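Local coordinates for protein haloalkane dehalogenase (Mycobacterium rhodesiae, PDB 4MJ3) that probably catalyses the hydrolytic cleavage of carbon-halogen bonds in haloalkanes, yielding an alcohol and a halide ion, as a haloalkane dehalogenase of the alpha/beta hydrolase fold, at residues D8-A13 with P199-S204; V82-S87 with R210-L215; V120-G125 with F281-K286; G158-A163 with D250-A255; I179-G182 with T187-A190. All coordinates share one frame; numbering follows the deposited sequence.

Interaction 1 of 5, residues D8-A13 with P199-S204; sequences DERFTA and PFPDAS
R10 reaches from a short 3-10 turn to P201, and its side chain meets this residue at several levels. CB stays on its own side, over one face of the F11 ring and offset toward the rim. CG is beside the backbone N (chi1 -64°), and the chain then bends at chi2 and again at chi3. CD comes within 4.0 Å of P201 CG, and NE approaches the same pyrrolidine carbon at 3.8 Å while donating to A198 O. CZ lies 3.7 Å from P201 CA, which sits over the centre of one guanidinium face. NH2 is 3.6 Å from P201 CA and hydrogen-bonds to D197 O, so two backbone carbonyls just ahead of P199 fix the rotation of the flat group. The contact joins the loop between strands 3-4 and 22-27 to the loop between helices 190-197 and 207-211, which belongs to the helical cap that haloalkane dehalogenases add to the alpha/beta hydrolase fold. Beside the arginine, buried F11 meets P199 at about a right angle, its CZ 4.0 Å from P199 CA and its CE1 4.2 Å from P199 CG. P199 in turn places its CB over the centre of the F200 ring.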
# COMPACT_ATOMS: atom_id res chain seq x y z
N ASP A 8 7.50 9.49 19.21
CA ASP A 8 8.45 9.94 18.19
C ASP A 8 9.85 9.38 18.38
O ASP A 8 10.56 9.20 17.40
CB ASP A 8 8.50 11.47 18.10
CG ASP A 8 7.45 12.02 17.17
OD1 ASP A 8 6.98 11.27 16.31
OD2 ASP A 8 7.10 13.20 17.26
N GLU A 9 10.22 9.10 19.62
CA GLU A 9 11.54 8.50 19.90
C GLU A 9 11.75 7.16 19.16
O GLU A 9 12.88 6.78 18.88
CB GLU A 9 11.73 8.33 21.40
CG GLU A 9 11.85 9.68 22.15
CD GLU A 9 10.50 10.29 22.55
OE1 GLU A 9 9.45 9.82 22.08
OE2 GLU A 9 10.49 11.26 23.35
N ARG A 10 10.68 6.48 18.79
CA ARG A 10 10.82 5.22 18.06
C ARG A 10 11.40 5.41 16.67
O ARG A 10 11.92 4.46 16.08
CB ARG A 10 9.46 4.49 17.95
CG ARG A 10 8.88 4.05 19.28
CD ARG A 10 9.56 2.81 19.83
NE ARG A 10 9.26 1.62 19.03
CZ ARG A 10 9.65 0.38 19.35
NH1 ARG A 10 10.39 0.17 20.44
NH2 ARG A 10 9.33 -0.64 18.57
N PHE A 11 11.31 6.63 16.13
CA PHE A 11 11.67 6.88 14.72
C PHE A 11 12.98 7.64 14.56
O PHE A 11 13.29 8.12 13.48
CB PHE A 11 10.52 7.60 14.02
CG PHE A 11 9.22 6.86 14.13
CD1 PHE A 11 9.00 5.75 13.35
CD2 PHE A 11 8.26 7.23 15.05
CE1 PHE A 11 7.80 5.05 13.44
CE2 PHE A 11 7.06 6.55 15.15
CZ PHE A 11 6.85 5.44 14.35
N THR A 12 13.77 7.69 15.63
CA THR A 12 15.05 8.41 15.61
C THR A 12 16.07 7.66 14.74
O THR A 12 16.21 6.44 14.82
CB THR A 12 15.57 8.72 17.03
OG1 THR A 12 15.64 7.52 17.80
CG2 THR A 12 14.65 9.71 17.70
N ALA A 13 16.71 8.40 13.84
CA ALA A 13 17.83 7.90 13.04
C ALA A 13 17.57 6.60 12.25
O ALA A 13 18.43 5.71 12.20
CB ALA A 13 19.06 7.73 13.94
N PRO A 199 7.10 1.27 14.56
CA PRO A 199 5.73 1.68 14.87
C PRO A 199 5.05 0.96 16.03
O PRO A 199 4.03 1.44 16.53
CB PRO A 199 4.97 1.36 13.57
CG PRO A 199 6.02 1.40 12.51
CD PRO A 199 7.21 0.75 13.17
N PHE A 200 5.58 -0.19 16.44
CA PHE A 200 4.86 -1.12 17.32
C PHE A 200 5.65 -1.46 18.61
O PHE A 200 6.21 -2.55 18.74
CB PHE A 200 4.57 -2.41 16.55
CG PHE A 200 3.82 -2.21 15.26
CD1 PHE A 200 2.59 -1.56 15.23
CD2 PHE A 200 4.37 -2.65 14.06
CE1 PHE A 200 1.93 -1.35 14.04
CE2 PHE A 200 3.69 -2.47 12.87
CZ PHE A 200 2.46 -1.83 12.86
N PRO A 201 5.74 -0.51 19.56
CA PRO A 201 6.48 -0.78 20.80
C PRO A 201 5.99 -2.02 21.53
O PRO A 201 6.78 -2.69 22.20
CB PRO A 201 6.22 0.47 21.66
CG PRO A 201 5.85 1.54 20.70
CD PRO A 201 5.30 0.89 19.46
N ASP A 202 4.71 -2.34 21.41
CA ASP A 202 4.17 -3.57 21.94
C ASP A 202 2.86 -3.92 21.24
O ASP A 202 2.44 -3.20 20.34
CB ASP A 202 3.99 -3.47 23.48
CG ASP A 202 3.02 -2.39 23.89
OD1 ASP A 202 1.96 -2.26 23.27
OD2 ASP A 202 3.31 -1.67 24.86
N ALA A 203 2.23 -5.00 21.67
CA ALA A 203 1.05 -5.53 20.99
C ALA A 203 -0.14 -4.59 20.99
O ALA A 203 -0.98 -4.68 20.11
CB ALA A 203 0.66 -6.88 21.59
N SER A 204 -0.19 -3.65 21.94
CA SER A 204 -1.33 -2.73 22.03
C SER A 204 -1.42 -1.81 20.81
O SER A 204 -2.51 -1.31 20.50
CB SER A 204 -1.28 -1.89 23.31
OG SER A 204 -0.22 -0.97 23.25

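Interaction 2 of 5, residues V82-S87 with R210-L215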
# COMPACT_ATOMS: atom_id res chain seq x y z
N VAL A 82 -3.77 4.16 8.53
CA VAL A 82 -4.16 4.17 9.93
C VAL A 82 -3.81 2.80 10.49
O VAL A 82 -4.12 1.78 9.89
CB VAL A 82 -5.67 4.48 10.08
CG1 VAL A 82 -6.14 4.30 11.51
CG2 VAL A 82 -5.96 5.92 9.62
N GLY A 83 -3.19 2.78 11.67
CA GLY A 83 -2.72 1.53 12.27
C GLY A 83 -1.24 1.25 12.01
O GLY A 83 -0.71 0.29 12.59
N PHE A 84 -0.58 2.07 11.18
CA PHE A 84 0.77 1.74 10.67
C PHE A 84 1.71 2.93 10.68
O PHE A 84 1.26 4.08 10.72
CB PHE A 84 0.63 1.15 9.25
CG PHE A 84 -0.17 -0.11 9.23
CD1 PHE A 84 -1.55 -0.06 9.17
CD2 PHE A 84 0.45 -1.35 9.40
CE1 PHE A 84 -2.31 -1.21 9.28
CE2 PHE A 84 -0.31 -2.51 9.49
CZ PHE A 84 -1.68 -2.43 9.41
N GLY A 85 3.00 2.66 10.66
CA GLY A 85 3.98 3.69 10.46
C GLY A 85 3.89 4.74 11.55
O GLY A 85 3.85 4.40 12.73
N ARG A 86 3.89 6.01 11.14
CA ARG A 86 3.77 7.13 12.03
C ARG A 86 2.33 7.68 12.12
O ARG A 86 2.10 8.72 12.73
CB ARG A 86 4.76 8.21 11.62
CG ARG A 86 6.19 7.71 11.61
CD ARG A 86 7.19 8.82 11.29
NE ARG A 86 7.39 9.67 12.45
CZ ARG A 86 8.45 10.43 12.69
NH1 ARG A 86 9.44 10.51 11.81
NH2 ARG A 86 8.50 11.14 13.81
N SER A 87 1.36 6.95 11.56
CA SER A 87 -0.05 7.31 11.70
C SER A 87 -0.61 6.83 13.04
O SER A 87 -0.04 5.94 13.69
CB SER A 87 -0.89 6.78 10.54
OG SER A 87 -0.54 7.42 9.30
N ARG A 210 -2.85 -6.90 13.14
CA ARG A 210 -3.50 -8.20 13.34
C ARG A 210 -4.78 -8.36 12.53
O ARG A 210 -5.09 -9.44 12.08
CB ARG A 210 -3.83 -8.40 14.82
CG ARG A 210 -2.61 -8.67 15.67
CD ARG A 210 -2.09 -10.09 15.50
NE ARG A 210 -1.13 -10.41 16.57
CZ ARG A 210 -0.58 -11.59 16.78
NH1 ARG A 210 -0.83 -12.64 16.01
NH2 ARG A 210 0.24 -11.74 17.81
N GLN A 211 -5.53 -7.27 12.37
CA GLN A 211 -6.83 -7.35 11.73
C GLN A 211 -6.73 -7.43 10.20
O GLN A 211 -7.61 -8.04 9.57
CB GLN A 211 -7.76 -6.21 12.17
CG GLN A 211 -9.23 -6.34 11.72
CD GLN A 211 -9.95 -7.58 12.25
OE1 GLN A 211 -9.42 -8.36 13.04
NE2 GLN A 211 -11.17 -7.77 11.77
N PHE A 212 -5.70 -6.84 9.60
CA PHE A 212 -5.69 -6.72 8.13
C PHE A 212 -5.95 -8.02 7.38
O PHE A 212 -6.78 -8.05 6.47
CB PHE A 212 -4.39 -6.10 7.58
CG PHE A 212 -4.58 -4.74 6.95
CD1 PHE A 212 -5.76 -4.42 6.28
CD2 PHE A 212 -3.55 -3.82 6.96
CE1 PHE A 212 -5.92 -3.18 5.70
CE2 PHE A 212 -3.72 -2.57 6.41
CZ PHE A 212 -4.90 -2.26 5.74
N PRO A 213 -5.26 -9.09 7.76
CA PRO A 213 -5.46 -10.33 7.00
C PRO A 213 -6.89 -10.89 7.08
O PRO A 213 -7.31 -11.64 6.18
CB PRO A 213 -4.46 -11.29 7.64
CG PRO A 213 -3.40 -10.39 8.18
CD PRO A 213 -4.18 -9.25 8.75
N MSE A 214 -7.62 -10.55 8.13
CA MSE A 214 -9.04 -10.97 8.27
C MSE A 214 -9.97 -10.12 7.43
O MSE A 214 -11.13 -10.49 7.24
CB MSE A 214 -9.50 -10.93 9.73
CG MSE A 214 -8.63 -11.77 10.67
SE MSE A 214 -8.29 -13.60 9.99
CE MSE A 214 -10.16 -14.25 9.98
N LEU A 215 -9.48 -9.00 6.91
CA LEU A 215 -10.29 -8.11 6.08
C LEU A 215 -10.24 -8.45 4.59
O LEU A 215 -10.95 -7.85 3.81
CB LEU A 215 -9.86 -6.64 6.28
CG LEU A 215 -9.98 -6.11 7.72
CD1 LEU A 215 -9.52 -4.67 7.76
CD2 LEU A 215 -11.41 -6.23 8.24
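F84 and F212 meet ring against ring, and this aromatic pair makes the whole contact between the two segments. The planes are inclined by only 25°, but the rings are slid so far apart, with centroids separated by 5.3 Å, that they barely overlap. Rim carbons do the touching: F84 CZ comes to 3.4 Å from F212 CD2, and F84 CE1 to 3.5 Å from F212 CE2. Such spacing is ordinary close contact for aromatic carbons. F212 reaches it with a chi1 of -113°, close to eclipsed, whereas F84 has an ordinary staggered setting. Both rings also touch E55, and the F212 ring stacks with W124. In fold terms the pair ties the loop after core strand 75-79 to segment 210-215 in the cap, the helical insertion between strands 140-145 and 242-244 that covers the active site in haloalkane dehalogenases. Backbone bonds shape each side separately. F84 opens a type II' beta turn, closed by S87 N to F84 O at 3.0 Å, in which G85 takes the positive phi. Beyond F212 the chain keeps helical angles, with M214 N bonded to Q211 O at 2.9 Å. Polar groups place the two sides in the fold: the turn carrying F84 is tied to the N-terminal loop by a salt bridge from R86 NH2 to D8 OD1, and on the cap side P213 O accepts from Q165 NE2 of helix 159-170.

Interaction 3 of 5, residues V120-G125 with F281-K286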
# COMPACT_ATOMS: atom_id res chain seq x y z
N VAL A 120 0.97 4.18 -7.31
CA VAL A 120 1.80 2.98 -7.28
C VAL A 120 1.41 2.22 -6.01
O VAL A 120 1.48 2.76 -4.91
CB VAL A 120 3.28 3.32 -7.22
CG1 VAL A 120 4.12 2.05 -7.10
CG2 VAL A 120 3.67 4.16 -8.44
N CYS A 121 0.99 0.98 -6.18
CA CYS A 121 0.39 0.27 -5.05
C CYS A 121 0.82 -1.19 -4.99
O CYS A 121 1.05 -1.81 -6.01
CB CYS A 121 -1.12 0.40 -5.09
SG CYS A 121 -1.95 -0.27 -6.57
N GLN A 122 0.89 -1.71 -3.76
CA GLN A 122 1.36 -3.06 -3.47
C GLN A 122 0.60 -3.57 -2.25
O GLN A 122 0.28 -2.77 -1.35
CB GLN A 122 2.86 -3.00 -3.20
CG GLN A 122 3.55 -4.31 -2.88
CD GLN A 122 3.76 -4.57 -1.38
OE1 GLN A 122 3.62 -3.68 -0.56
NE2 GLN A 122 4.12 -5.81 -1.05
N ASP A 123 0.30 -4.88 -2.20
CA ASP A 123 -0.36 -5.50 -1.04
C ASP A 123 -1.65 -4.68 -0.75
O ASP A 123 -2.37 -4.29 -1.70
CB ASP A 123 0.67 -5.51 0.14
CG ASP A 123 0.25 -6.37 1.34
OD1 ASP A 123 -0.57 -5.93 2.18
OD2 ASP A 123 0.81 -7.48 1.48
N TRP A 124 -1.95 -4.42 0.53
CA TRP A 124 -3.13 -3.65 0.89
C TRP A 124 -3.14 -2.21 0.35
O TRP A 124 -4.21 -1.61 0.23
CB TRP A 124 -3.33 -3.66 2.42
CG TRP A 124 -4.20 -4.76 2.89
CD1 TRP A 124 -3.80 -5.95 3.41
CD2 TRP A 124 -5.64 -4.79 2.88
NE1 TRP A 124 -4.89 -6.70 3.75
CE2 TRP A 124 -6.03 -6.02 3.43
CE3 TRP A 124 -6.63 -3.88 2.50
CZ2 TRP A 124 -7.38 -6.38 3.58
CZ3 TRP A 124 -7.96 -4.24 2.64
CH2 TRP A 124 -8.32 -5.47 3.19
N GLY A 125 -1.96 -1.68 0.01
CA GLY A 125 -1.90 -0.40 -0.69
C GLY A 125 -2.75 -0.42 -1.95
O GLY A 125 -3.41 0.56 -2.29
N PHE A 281 7.53 -8.19 -1.13
CA PHE A 281 7.92 -6.82 -0.81
C PHE A 281 8.98 -6.37 -1.80
O PHE A 281 10.15 -6.17 -1.46
CB PHE A 281 8.39 -6.70 0.64
CG PHE A 281 7.32 -7.01 1.63
CD1 PHE A 281 6.35 -6.06 1.93
CD2 PHE A 281 7.25 -8.23 2.23
CE1 PHE A 281 5.33 -6.31 2.83
CE2 PHE A 281 6.23 -8.52 3.13
CZ PHE A 281 5.28 -7.55 3.45
N LEU A 282 8.54 -6.22 -3.05
CA LEU A 282 9.48 -6.03 -4.14
C LEU A 282 10.24 -4.70 -4.03
O LEU A 282 11.31 -4.56 -4.61
CB LEU A 282 8.78 -6.14 -5.50
CG LEU A 282 7.95 -4.98 -6.04
CD1 LEU A 282 7.53 -5.31 -7.47
CD2 LEU A 282 6.70 -4.72 -5.20
N GLN A 283 9.68 -3.75 -3.29
CA GLN A 283 10.33 -2.46 -3.08
C GLN A 283 11.61 -2.60 -2.25
O GLN A 283 12.49 -1.75 -2.34
CB GLN A 283 9.38 -1.46 -2.39
CG GLN A 283 7.99 -1.38 -3.01
CD GLN A 283 6.97 -2.25 -2.30
OE1 GLN A 283 7.27 -3.39 -1.91
NE2 GLN A 283 5.75 -1.73 -2.13
N GLU A 284 11.70 -3.65 -1.44
CA GLU A 284 12.93 -3.94 -0.68
C GLU A 284 13.99 -4.59 -1.53
O GLU A 284 15.17 -4.30 -1.37
CB GLU A 284 12.68 -4.89 0.50
CG GLU A 284 12.05 -4.25 1.70
CD GLU A 284 12.92 -3.21 2.40
OE1 GLU A 284 14.17 -3.13 2.22
OE2 GLU A 284 12.32 -2.42 3.13
N ASP A 285 13.59 -5.49 -2.41
CA ASP A 285 14.52 -6.25 -3.23
C ASP A 285 15.00 -5.50 -4.45
O ASP A 285 16.16 -5.59 -4.82
CB ASP A 285 13.85 -7.56 -3.67
CG ASP A 285 13.62 -8.54 -2.52
OD1 ASP A 285 14.34 -8.45 -1.50
OD2 ASP A 285 12.73 -9.42 -2.64
N LYS A 286 14.08 -4.78 -5.11
CA LYS A 286 14.34 -4.17 -6.41
C LYS A 286 13.62 -2.81 -6.53
O LYS A 286 13.02 -2.49 -7.55
CB LYS A 286 13.87 -5.12 -7.53
CG LYS A 286 14.60 -6.46 -7.61
CD LYS A 286 16.05 -6.30 -8.07
CE LYS A 286 16.81 -7.61 -7.99
NZ LYS A 286 18.15 -7.45 -8.59
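Q122 fills the tight part of this contact, its side chain touching F281, L282 and Q283 in turn. CG is anti to the backbone N (chi1 -180°) and the chain bends at chi2, turning the amide toward the start of helix 282-300. Q122 OE1 accepts a weak hydrogen bond from Q283 NE2, long at 3.3 Å although nearly straight at 172°. The two amides stand steeply to one another, and Q283 NE2 also lies 3.3 Å from Q122 CB. Q122 NE2 approaches F281 CD1 obliquely at 3.7 Å and makes a weak bond to H280 O. On the apolar flank Q122 CG rests 3.9 Å from L282 CD2. Toward segment 281-286 the partly exposed D123 is the loose side: its OD2 comes no nearer than 4.9 Å, to F281 CE1. D123 has a positive phi of 54° between strand 117-121 and helix 124-135, the nucleophile elbow of alpha/beta hydrolases. The chemistry differs between the two parts. Q283 OE1 is buried with no polar partner in the model, whereas Q283 NE2 has a further partner besides the weak bond to Q122. D123, loose only toward the helix, is firmly held by other groups: OD1 receives W124 N at 2.6 Å and also E55 N, while OD2 bonds to H280 NE2. This is consistent with D123 as the nucleophile, H280 as the base, and the two backbone N-H groups as the oxyanion hole.

Interaction 4 of 5, residues G158-A163 with D250-A255; sequences GEAFLA and DPITGA
A160 sets its methyl against the backbone between P251 and I252: CB lies 3.7 Å from P251 O and 3.9 Å from P251 CB. I252 completes this first shell, its CG1 4.0 Å from A160 CB. It holds CG1 beside the backbone N (chi1 -65°) and CG2 anti to it, giving A160 one branch and F161 the other. I252 CG2 lies 4.3 Å from F161 CB and at the edge of the F161 ring, near its plane. Water 1 bridges the backbones, accepting from F161 N at 3.0 Å and donating to I252 O at 3.0 Å. F161 lies in the first turn of its helix, where N-H groups lack carbonyl partners within the helix, so the water supplies the acceptor. One layer out, D250 holds the opposing loop in shape. Its OD1 takes a weak bond from I252 N, and T253 OG1 donates to D250 OD2 at a short 2.5 Å, coming from above the carboxylate plane. D250 OD2 also bonds to H280 ND1, the arrangement expected of the acid in the catalytic triad of this family. G158 is the N-cap of helix 159-170, which belongs to the cap region, and F161 touches V216 further along that region. The loop it meets comes after strand 242-244, at the edge of the central sheet, and leads into helix 256-263.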
# COMPACT_ATOMS: atom_id res chain seq x y z
N GLY A 158 -6.03 -18.45 -2.80
CA GLY A 158 -4.85 -19.27 -3.00
C GLY A 158 -4.28 -19.72 -1.67
O GLY A 158 -4.47 -19.07 -0.63
N GLU A 159 -3.57 -20.85 -1.69
CA GLU A 159 -2.99 -21.43 -0.47
C GLU A 159 -1.93 -20.55 0.16
O GLU A 159 -1.78 -20.53 1.38
CB GLU A 159 -2.44 -22.84 -0.74
CG GLU A 159 -3.50 -23.91 -0.94
CD GLU A 159 -4.59 -23.91 0.12
OE1 GLU A 159 -4.28 -23.84 1.33
OE2 GLU A 159 -5.78 -24.00 -0.27
N ALA A 160 -1.20 -19.80 -0.66
CA ALA A 160 -0.13 -18.95 -0.13
C ALA A 160 -0.71 -17.85 0.76
O ALA A 160 -0.23 -17.62 1.87
CB ALA A 160 0.67 -18.37 -1.26
N PHE A 161 -1.77 -17.20 0.28
CA PHE A 161 -2.44 -16.23 1.14
C PHE A 161 -2.97 -16.87 2.42
O PHE A 161 -2.80 -16.33 3.52
CB PHE A 161 -3.59 -15.50 0.45
CG PHE A 161 -4.36 -14.65 1.42
CD1 PHE A 161 -3.84 -13.44 1.84
CD2 PHE A 161 -5.52 -15.11 2.00
CE1 PHE A 161 -4.49 -12.68 2.81
CE2 PHE A 161 -6.19 -14.35 2.96
CZ PHE A 161 -5.67 -13.15 3.35
N LEU A 162 -3.63 -18.04 2.32
CA LEU A 162 -4.18 -18.67 3.51
C LEU A 162 -3.13 -19.03 4.57
O LEU A 162 -3.37 -18.94 5.78
CB LEU A 162 -5.01 -19.92 3.14
CG LEU A 162 -6.29 -19.59 2.35
CD1 LEU A 162 -6.96 -20.87 1.88
CD2 LEU A 162 -7.26 -18.77 3.21
N ALA A 163 -1.94 -19.41 4.12
CA ALA A 163 -0.85 -19.74 5.05
C ALA A 163 -0.40 -18.48 5.79
O ALA A 163 -0.15 -18.50 7.01
CB ALA A 163 0.31 -20.35 4.29
N ASP A 250 6.60 -14.01 -5.92
CA ASP A 250 5.58 -13.76 -4.90
C ASP A 250 4.38 -14.64 -5.12
O ASP A 250 3.44 -14.26 -5.83
CB ASP A 250 5.13 -12.30 -4.91
CG ASP A 250 4.05 -12.02 -3.88
OD1 ASP A 250 3.88 -12.85 -2.95
OD2 ASP A 250 3.39 -10.98 -3.99
N PRO A 251 4.38 -15.82 -4.49
CA PRO A 251 3.26 -16.76 -4.59
C PRO A 251 1.92 -16.22 -4.11
O PRO A 251 0.88 -16.71 -4.57
CB PRO A 251 3.68 -17.93 -3.68
CG PRO A 251 5.13 -17.80 -3.50
CD PRO A 251 5.48 -16.35 -3.67
N ILE A 252 1.94 -15.26 -3.19
CA ILE A 252 0.69 -14.70 -2.67
C ILE A 252 -0.14 -13.98 -3.74
O ILE A 252 -1.35 -14.14 -3.78
CB ILE A 252 0.92 -13.78 -1.46
CG1 ILE A 252 1.48 -14.62 -0.30
CG2 ILE A 252 -0.39 -13.12 -1.02
CD1 ILE A 252 1.94 -13.81 0.89
N THR A 253 0.51 -13.21 -4.61
CA THR A 253 -0.20 -12.37 -5.58
C THR A 253 0.00 -12.76 -7.04
O THR A 253 -0.58 -12.14 -7.92
CB THR A 253 0.22 -10.90 -5.42
OG1 THR A 253 1.60 -10.76 -5.79
CG2 THR A 253 0.03 -10.42 -4.00
N GLY A 254 0.90 -13.71 -7.32
CA GLY A 254 1.26 -14.01 -8.70
C GLY A 254 0.08 -14.35 -9.60
O GLY A 254 0.03 -13.92 -10.75
N ALA A 255 -0.89 -15.10 -9.07
CA ALA A 255 -2.03 -15.53 -9.88
C ALA A 255 -2.93 -14.37 -10.28
O ALA A 255 -3.70 -14.46 -11.24
CB ALA A 255 -2.83 -16.59 -9.12
O HOH W 1 -2.22 -16.83 -2.66

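Interaction 5 of 5, residues I179-G182 with T187-A190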
# COMPACT_ATOMS: atom_id res chain seq x y z
N ILE A 179 8.36 -10.27 9.36
CA ILE A 179 7.36 -10.59 8.33
C ILE A 179 7.79 -10.01 7.00
O ILE A 179 7.68 -10.67 5.96
CB ILE A 179 5.94 -10.13 8.75
CG1 ILE A 179 5.42 -11.03 9.86
CG2 ILE A 179 4.97 -10.10 7.56
CD1 ILE A 179 4.26 -10.42 10.64
N VAL A 180 8.25 -8.76 7.00
CA VAL A 180 8.71 -8.14 5.76
C VAL A 180 9.92 -8.90 5.22
O VAL A 180 9.99 -9.20 4.03
CB VAL A 180 9.04 -6.64 5.93
CG1 VAL A 180 9.55 -6.03 4.63
CG2 VAL A 180 7.80 -5.87 6.38
N ASN A 181 10.87 -9.24 6.10
CA ASN A 181 11.98 -10.10 5.70
C ASN A 181 11.52 -11.43 5.10
O ASN A 181 12.07 -11.92 4.10
CB ASN A 181 12.91 -10.36 6.88
CG ASN A 181 14.18 -11.10 6.47
OD1 ASN A 181 14.85 -10.73 5.51
ND2 ASN A 181 14.48 -12.16 7.19
N GLY A 182 10.48 -12.00 5.70
CA GLY A 182 9.89 -13.24 5.24
C GLY A 182 9.42 -13.17 3.80
O GLY A 182 9.51 -14.17 3.08
N THR A 187 18.21 -10.46 2.28
CA THR A 187 18.24 -10.53 3.73
C THR A 187 18.23 -9.12 4.29
O THR A 187 19.19 -8.36 4.09
CB THR A 187 19.48 -11.29 4.24
OG1 THR A 187 19.48 -12.62 3.73
CG2 THR A 187 19.48 -11.34 5.76
N LEU A 188 17.16 -8.75 4.98
CA LEU A 188 17.05 -7.40 5.52
C LEU A 188 18.01 -7.29 6.69
O LEU A 188 18.16 -8.21 7.48
CB LEU A 188 15.62 -7.05 5.94
CG LEU A 188 14.52 -7.28 4.90
CD1 LEU A 188 13.20 -6.67 5.40
CD2 LEU A 188 14.85 -6.72 3.53
N SER A 189 18.62 -6.12 6.85
CA SER A 189 19.54 -5.90 7.94
C SER A 189 18.78 -5.80 9.25
O SER A 189 17.58 -5.51 9.26
CB SER A 189 20.33 -4.61 7.69
OG SER A 189 19.47 -3.48 7.79
N ALA A 190 19.51 -5.94 10.35
CA ALA A 190 18.94 -5.76 11.66
C ALA A 190 18.30 -4.35 11.80
O ALA A 190 17.23 -4.21 12.38
CB ALA A 190 19.98 -5.97 12.73
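V180 and N181, near the end of helix 176-182, receive L188 as the chain turns back; the contact closes the short loop between helices 176-182 and 190-197, in the cap of this alpha/beta hydrolase. V180 comes first. Its CG1 meets L188 CD1 at 3.8 Å, the two side chains crossing at about a right angle, and the residue also packs on F281. Its carbonyl oxygen, V180 O, accepts from S184 OG in the connecting loop. N181 follows and makes the one hydrogen bond between the segments. With CG anti to the backbone N (chi1 -173°), its amide points across to the returning chain, where OD1 accepts from L188 N at 3.1 Å. The bond is straight at the hydrogen, 177°, yet the N-H arrives from 43° above the plane of the amide carbonyl, away from either lone pair. N181 ND2 bonds to Q178 OE1, one turn back on the same helix, so both ends of the amide are held and its flip is settled. T187 lies at the margin, with its CA 3.8 Å from N181 OD1. L188 also lies along the backbone of N181, its side chain sliding past that of the asparagine in the opposite direction, and L188 CD1 reaches to 3.5 Å from N181 N.

How the interactions relate
Interaction 3 holds the probable nucleophile, D123, and interactions 2 and 5 touch it directly. Interaction 2 does so where F212 CE1 packs 3.3 Å from W124 CD2, and interaction 5 where F281 CD2 lies 3.4 Å from V180 O. Interaction 4 comes no nearer to interaction 3 than about 6 Å between nearest atoms, but H280 joins them, bonded to D123 on one side and D250 on the other. Interaction 2 also reaches interaction 4, with P213 O 3.6 Å from F161 CZ. Interaction 1 is peripheral, its centre about 22 Å from that of interaction 3; it packs on interaction 2, where P199 CB lies 3.4 Å from G85 O.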